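Malyl-CoA lyase/beta-methylmalyl-CoA lyase (Methylobacterium extorquens, PDB 5UGR) belongs to the HpcH/HpaI aldolase/citrate lyase family of TIM-barrel proteins and binds a magnesium ion. Local coordinates at residues Asn70-Asp81 with Arg98-Lys106. Sequence-based numbering, arbitrary orientation. Where two conformers were deposited one is given.
Sequences NKTMMIRINGLD and RLDMILIPK
With CG anti to the carbonyl carbon (chi1 -62°), Asp100 turns its carboxylate to the start of strand 72-76, while Arg98, extended at chi1 but bent at chi2 (62°), brings its guanidinium round to the same place. Asp100 OD2 accepts from Met73 N at 2.8 Å through its anti lone pair, and also takes Arg98 NH1, which meets it from above the carboxylate plane in a salt bridge. Arginine suits this corner because its flat, many-pronged end can serve two acceptors in its own plane: NH2 reaches a lone pair of Lys71 O at 2.9 Å in a nearly straight bond (170°), while Met73 CG lies over one guanidinium face. The same methionine's O is gripped by both Asp100 N and Met101 N, leading into the parallel pairing, which continues through Ile75 N to Met101 O and Leu103 N to Ile75 O (2.8 Å). These are neighbouring strands of the TIM barrel, joined through helix 85-95 as a beta-alpha-beta unit. Inside the barrel, the flexible Met74, in one of its two conformers, bends to lay SD against Leu103 CB (3.6 Å), and the aliphatic part of Arg76 runs alongside Leu103, leaving its charged end to pair with Asp42 near the bound magnesium. On the helix-covered face, branched Ile75 and Ile102 lie side by side, and Leu99 crosses Ile75 at about a right angle. Beyond the strands, the compact ring of Pro105 fits against Ile77, CD 3.8 Å from CG1. A water bridges Leu80 N and Pro105 O. Lys106 is long enough to carry NZ to the syn lone pair of Asp81 OD1, 2.8 Å away, and its charge is shared with Asp304 of a second subunit.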
ATOM      1  N   ASN A  70     -38.490  16.627 -10.653  1.00 24.48           N
ATOM      2  CA  ASN A  70     -37.776  15.656  -9.905  1.00 20.60           C
ATOM      3  C   ASN A  70     -36.425  15.324 -10.534  1.00 20.22           C
ATOM      4  O   ASN A  70     -35.854  14.261 -10.224  1.00 21.44           O
ATOM      5  CB  ASN A  70     -38.610  14.391  -9.741  1.00 26.34           C
ATOM      6  CG  ASN A  70     -38.055  13.428  -8.707  1.00 24.16           C
ATOM      7  OD1 ASN A  70     -38.098  12.174  -8.936  1.00 36.94           O
ATOM      8  ND2 ASN A  70     -37.536  13.911  -7.617  1.00 19.31           N
ATOM      9  N   LYS A  71     -35.916  16.207 -11.398  1.00 18.57           N
ATOM     10  CA  LYS A  71     -34.567  15.978 -11.989  1.00 21.00           C
ATOM     11  C   LYS A  71     -33.504  15.919 -10.916  1.00 18.24           C
ATOM     12  O   LYS A  71     -33.596  16.581  -9.888  1.00 20.00           O
ATOM     13  CB  LYS A  71     -34.239  17.063 -13.021  1.00 21.24           C
ATOM     14  CG  LYS A  71     -35.143  16.995 -14.279  1.00 21.37           C
ATOM     15  CD  LYS A  71     -34.765  18.177 -15.120  1.00 29.48           C
ATOM     16  CE  LYS A  71     -35.494  18.254 -16.406  1.00 32.55           C
ATOM     17  NZ  LYS A  71     -36.927  18.491 -16.173  1.00 31.68           N
ATOM     18  N   THR A  72     -32.480  15.099 -11.145  1.00 15.84           N
ATOM     19  CA  THR A  72     -31.280  15.166 -10.301  1.00 15.40           C
ATOM     20  C   THR A  72     -30.483  16.398 -10.751  1.00 16.84           C
ATOM     21  O   THR A  72     -29.998  16.430 -11.885  1.00 17.73           O
ATOM     22  CB  THR A  72     -30.443  13.904 -10.405  1.00 16.42           C
ATOM     23  OG1 THR A  72     -31.210  12.764  -9.999  1.00 17.66           O
ATOM     24  CG2 THR A  72     -29.186  13.985  -9.580  1.00 17.83           C
ATOM     25  N   MET A  73     -30.339  17.366  -9.848  1.00 15.34           N
ATOM     26  CA  MET A  73     -29.718  18.645 -10.180  1.00 14.14           C
ATOM     27  C   MET A  73     -28.312  18.703  -9.608  1.00 13.91           C
ATOM     28  O   MET A  73     -28.077  18.470  -8.407  1.00 14.95           O
ATOM     29  CB  MET A  73     -30.572  19.807  -9.650  1.00 16.46           C
ATOM     30  CG  MET A  73     -31.897  19.964 -10.376  1.00 18.45           C
ATOM     31  SD  MET A  73     -31.770  20.089 -12.187  1.00 18.95           S
ATOM     32  CE  MET A  73     -30.673  21.521 -12.354  1.00 18.33           C
ATOM     33  N   MET A  74     -27.373  19.043 -10.500  1.00 14.98           N
ATOM     34  CA  MET A  74     -25.951  19.012 -10.193  0.50 14.87           C
ATOM     35  C   MET A  74     -25.280  20.311 -10.634  1.00 15.14           C
ATOM     36  O   MET A  74     -25.791  21.000 -11.508  1.00 15.84           O
ATOM     37  CB  MET A  74     -25.349  17.787 -10.925  0.50 13.44           C
ATOM     38  CG  MET A  74     -23.905  17.397 -10.586  0.50 11.95           C
ATOM     39  SD  MET A  74     -23.596  15.641 -10.937  0.50 12.60           S
ATOM     40  CE  MET A  74     -23.823  15.606 -12.721  0.50 12.57           C
ATOM     41  N   ILE A  75     -24.118  20.601 -10.060  1.00 14.24           N
ATOM     42  CA  ILE A  75     -23.231  21.618 -10.616  1.00 13.13           C
ATOM     43  C   ILE A  75     -21.881  20.971 -10.932  1.00 13.42           C
ATOM     44  O   ILE A  75     -21.418  20.089 -10.179  1.00 14.03           O
ATOM     45  CB  ILE A  75     -23.004  22.792  -9.661  1.00 13.75           C
ATOM     46  CG1 ILE A  75     -22.521  22.351  -8.240  1.00 14.45           C
ATOM     47  CG2 ILE A  75     -24.251  23.653  -9.560  1.00 16.34           C
ATOM     48  CD1 ILE A  75     -22.213  23.417  -7.218  1.00 15.40           C
ATOM     49  N   ARG A  76     -21.289  21.402 -12.053  1.00 13.38           N
ATOM     50  CA  ARG A  76     -19.894  21.044 -12.352  1.00 13.24           C
ATOM     51  C   ARG A  76     -19.051  22.229 -11.855  1.00 13.32           C
ATOM     52  O   ARG A  76     -19.085  23.332 -12.410  1.00 14.49           O
ATOM     53  CB  ARG A  76     -19.602  20.717 -13.774  1.00 13.30           C
ATOM     54  CG  ARG A  76     -18.109  20.356 -13.964  1.00 14.33           C
ATOM     55  CD  ARG A  76     -17.766  19.750 -15.303  1.00 14.58           C
ATOM     56  NE  ARG A  76     -18.050  20.625 -16.456  1.00 13.42           N
ATOM     57  CZ  ARG A  76     -17.876  20.266 -17.725  1.00 12.93           C
ATOM     58  NH1 ARG A  76     -17.378  19.060 -18.001  1.00 14.88           N
ATOM     59  NH2 ARG A  76     -18.272  21.030 -18.750  1.00 16.82           N
ATOM     60  N   ILE A  77     -18.407  22.006 -10.701  1.00 13.68           N
ATOM     61  CA  ILE A  77     -17.520  22.987 -10.111  1.00 13.32           C
ATOM     62  C   ILE A  77     -16.232  23.137 -10.881  1.00 14.29           C
ATOM     63  O   ILE A  77     -15.899  22.308 -11.707  1.00 13.90           O
ATOM     64  CB  ILE A  77     -17.235  22.724  -8.615  1.00 13.62           C
ATOM     65  CG1 ILE A  77     -16.525  21.361  -8.409  1.00 13.17           C
ATOM     66  CG2 ILE A  77     -18.536  22.724  -7.836  1.00 14.12           C
ATOM     67  CD1 ILE A  77     -16.158  21.094  -6.985  1.00 13.86           C
ATOM     68  N   ASN A  78     -15.531  24.239 -10.610  1.00 13.64           N
ATOM     69  CA  ASN A  78     -14.226  24.433 -11.211  1.00 14.08           C
ATOM     70  C   ASN A  78     -13.197  23.437 -10.678  1.00 13.07           C
ATOM     71  O   ASN A  78     -13.396  22.781  -9.625  1.00 13.85           O
ATOM     72  CB  ASN A  78     -13.799  25.894 -11.055  1.00 13.62           C
ATOM     73  CG  ASN A  78     -14.427  26.747 -12.124  1.00 15.45           C
ATOM     74  OD1 ASN A  78     -13.981  26.743 -13.306  1.00 15.93           O
ATOM     75  ND2 ASN A  78     -15.527  27.419 -11.769  1.00 16.24           N
ATOM     76  N   GLY A  79     -12.094  23.353 -11.390  1.00 13.16           N
ATOM     77  CA  GLY A  79     -11.028  22.410 -11.016  1.00 13.52           C
ATOM     78  C   GLY A  79     -10.358  22.756  -9.689  1.00 13.50           C
ATOM     79  O   GLY A  79     -10.301  23.918  -9.261  1.00 14.25           O
ATOM     80  N   LEU A  80      -9.913  21.725  -8.987  1.00 12.69           N
ATOM     81  CA  LEU A  80      -9.258  21.899  -7.688  1.00 12.30           C
ATOM     82  C   LEU A  80      -7.972  22.705  -7.794  1.00 12.65           C
ATOM     83  O   LEU A  80      -7.464  23.205  -6.793  1.00 13.35           O
ATOM     84  CB  LEU A  80      -8.985  20.547  -6.994  1.00 13.65           C
ATOM     85  CG  LEU A  80     -10.182  19.953  -6.199  1.00 13.23           C
ATOM     86  CD1 LEU A  80     -11.290  19.515  -7.159  1.00 15.76           C
ATOM     87  CD2 LEU A  80      -9.709  18.753  -5.372  1.00 14.42           C
ATOM     88  N   ASP A  81      -7.422  22.723  -9.002  1.00 12.55           N
ATOM     89  CA  ASP A  81      -6.215  23.475  -9.339  1.00 13.58           C
ATOM     90  C   ASP A  81      -6.478  24.946  -9.630  1.00 13.40           C
ATOM     91  O   ASP A  81      -5.516  25.661  -9.990  1.00 15.49           O
ATOM     92  CB  ASP A  81      -5.502  22.840 -10.569  1.00 14.13           C
ATOM     93  CG  ASP A  81      -6.400  22.752 -11.801  1.00 14.69           C
ATOM     94  OD1 ASP A  81      -7.630  22.483 -11.666  1.00 15.30           O
ATOM     95  OD2 ASP A  81      -5.918  22.959 -12.933  1.00 16.56           O
ATOM     96  N   ARG A  98     -31.993  23.108  -3.189  1.00 19.23           N
ATOM     97  CA  ARG A  98     -32.422  22.285  -4.338  1.00 18.33           C
ATOM     98  C   ARG A  98     -31.311  21.435  -4.926  1.00 17.36           C
ATOM     99  O   ARG A  98     -31.561  20.426  -5.547  1.00 19.25           O
ATOM    100  CB  ARG A  98     -33.103  23.137  -5.413  1.00 20.21           C
ATOM    101  CG  ARG A  98     -33.621  22.393  -6.645  1.00 20.65           C
ATOM    102  CD  ARG A  98     -34.679  21.402  -6.252  1.00 21.53           C
ATOM    103  NE  ARG A  98     -35.190  20.583  -7.329  1.00 23.35           N
ATOM    104  CZ  ARG A  98     -34.558  19.482  -7.773  1.00 20.22           C
ATOM    105  NH1 ARG A  98     -33.349  19.160  -7.299  1.00 19.58           N
ATOM    106  NH2 ARG A  98     -35.119  18.738  -8.727  1.00 21.54           N
ATOM    107  N   LEU A  99     -30.067  21.877  -4.763  1.00 16.16           N
ATOM    108  CA  LEU A  99     -28.943  21.115  -5.308  1.00 15.93           C
ATOM    109  C   LEU A  99     -28.944  19.701  -4.745  1.00 13.94           C
ATOM    110  O   LEU A  99     -29.011  19.497  -3.531  1.00 16.98           O
ATOM    111  CB  LEU A  99     -27.640  21.835  -4.987  1.00 15.72           C
ATOM    112  CG  LEU A  99     -26.414  21.260  -5.671  1.00 14.58           C
ATOM    113  CD1 LEU A  99     -26.444  21.385  -7.179  1.00 16.28           C
ATOM    114  CD2 LEU A  99     -25.145  21.864  -5.064  1.00 16.98           C
ATOM    115  N   ASP A 100     -28.770  18.731  -5.669  1.00 14.84           N
ATOM    116  CA  ASP A 100     -28.674  17.340  -5.295  1.00 13.57           C
ATOM    117  C   ASP A 100     -27.227  16.784  -5.258  1.00 14.60           C
ATOM    118  O   ASP A 100     -26.908  15.933  -4.399  1.00 14.86           O
ATOM    119  CB  ASP A 100     -29.488  16.464  -6.241  1.00 14.58           C
ATOM    120  CG  ASP A 100     -30.990  16.795  -6.218  1.00 15.47           C
ATOM    121  OD1 ASP A 100     -31.562  16.810  -5.086  1.00 16.38           O
ATOM    122  OD2 ASP A 100     -31.534  17.014  -7.325  1.00 16.76           O
ATOM    123  N   MET A 101     -26.397  17.247  -6.205  1.00 13.71           N
ATOM    124  CA  MET A 101     -25.094  16.629  -6.389  1.00 13.73           C
ATOM    125  C   MET A 101     -24.071  17.634  -6.869  1.00 13.39           C
ATOM    126  O   MET A 101     -24.419  18.681  -7.424  1.00 14.26           O
ATOM    127  CB  MET A 101     -25.176  15.496  -7.421  1.00 14.13           C
ATOM    128  CG  MET A 101     -26.050  14.289  -6.970  1.00 16.45           C
ATOM    129  SD  MET A 101     -25.955  12.891  -8.113  1.00 17.17           S
ATOM    130  CE  MET A 101     -24.271  12.361  -7.753  1.00 16.81           C
ATOM    131  N   ILE A 102     -22.807  17.272  -6.658  1.00 13.06           N
ATOM    132  CA  ILE A 102     -21.672  18.019  -7.219  1.00 13.38           C
ATOM    133  C   ILE A 102     -20.866  17.087  -8.137  1.00 12.51           C
ATOM    134  O   ILE A 102     -20.598  15.929  -7.744  1.00 12.69           O
ATOM    135  CB  ILE A 102     -20.767  18.561  -6.088  1.00 12.43           C
ATOM    136  CG1 ILE A 102     -21.498  19.675  -5.321  1.00 13.93           C
ATOM    137  CG2 ILE A 102     -19.440  19.066  -6.637  1.00 13.65           C
ATOM    138  CD1 ILE A 102     -20.823  20.140  -4.050  1.00 16.59           C
ATOM    139  N   LEU A 103     -20.608  17.575  -9.337  1.00 12.66           N
ATOM    140  CA  LEU A 103     -19.757  16.925 -10.335  1.00 11.46           C
ATOM    141  C   LEU A 103     -18.355  17.570 -10.207  1.00 13.13           C
ATOM    142  O   LEU A 103     -18.166  18.770 -10.447  1.00 13.19           O
ATOM    143  CB  LEU A 103     -20.332  17.061 -11.744  1.00 13.15           C
ATOM    144  CG  LEU A 103     -19.454  16.661 -12.919  1.00 13.64           C
ATOM    145  CD1 LEU A 103     -18.908  15.242 -12.737  1.00 13.98           C
ATOM    146  CD2 LEU A 103     -20.254  16.760 -14.206  1.00 14.19           C
ATOM    147  N   ILE A 104     -17.392  16.743  -9.780  1.00 12.30           N
ATOM    148  CA  ILE A 104     -16.040  17.187  -9.505  1.00 12.00           C
ATOM    149  C   ILE A 104     -15.223  16.860 -10.779  1.00 11.65           C
ATOM    150  O   ILE A 104     -15.134  15.691 -11.177  1.00 12.12           O
ATOM    151  CB  ILE A 104     -15.392  16.473  -8.320  1.00 12.83           C
ATOM    152  CG1 ILE A 104     -16.272  16.538  -7.074  1.00 12.92           C
ATOM    153  CG2 ILE A 104     -14.017  17.059  -8.029  1.00 13.28           C
ATOM    154  CD1 ILE A 104     -15.823  15.618  -5.943  1.00 13.64           C
ATOM    155  N   PRO A 105     -14.619  17.860 -11.425  1.00 11.49           N
ATOM    156  CA  PRO A 105     -13.882  17.655 -12.667  1.00 12.93           C
ATOM    157  C   PRO A 105     -12.431  17.207 -12.451  1.00 12.72           C
ATOM    158  O   PRO A 105     -11.839  17.456 -11.375  1.00 12.04           O
ATOM    159  CB  PRO A 105     -13.936  19.051 -13.328  1.00 14.82           C
ATOM    160  CG  PRO A 105     -13.815  19.962 -12.127  1.00 13.84           C
ATOM    161  CD  PRO A 105     -14.658  19.305 -11.067  1.00 12.55           C
ATOM    162  N   LYS A 106     -11.912  16.517 -13.482  1.00 12.41           N
ATOM    163  CA  LYS A 106     -10.472  16.290 -13.568  1.00 12.37           C
ATOM    164  C   LYS A 106      -9.912  15.527 -12.391  1.00 12.10           C
ATOM    165  O   LYS A 106      -8.788  15.721 -11.963  1.00 12.66           O
ATOM    166  CB  LYS A 106      -9.681  17.573 -13.808  1.00 12.42           C
ATOM    167  CG  LYS A 106     -10.199  18.412 -14.942  1.00 12.70           C
ATOM    168  CD  LYS A 106      -9.428  19.681 -15.162  1.00 13.57           C
ATOM    169  CE  LYS A 106      -9.099  20.489 -13.904  1.00 15.73           C
ATOM    170  NZ  LYS A 106      -8.514  21.842 -14.265  1.00 14.07           N
TER
HETATM  171  O   HOH W   1      -9.820  19.194 -10.390  1.00 13.19           O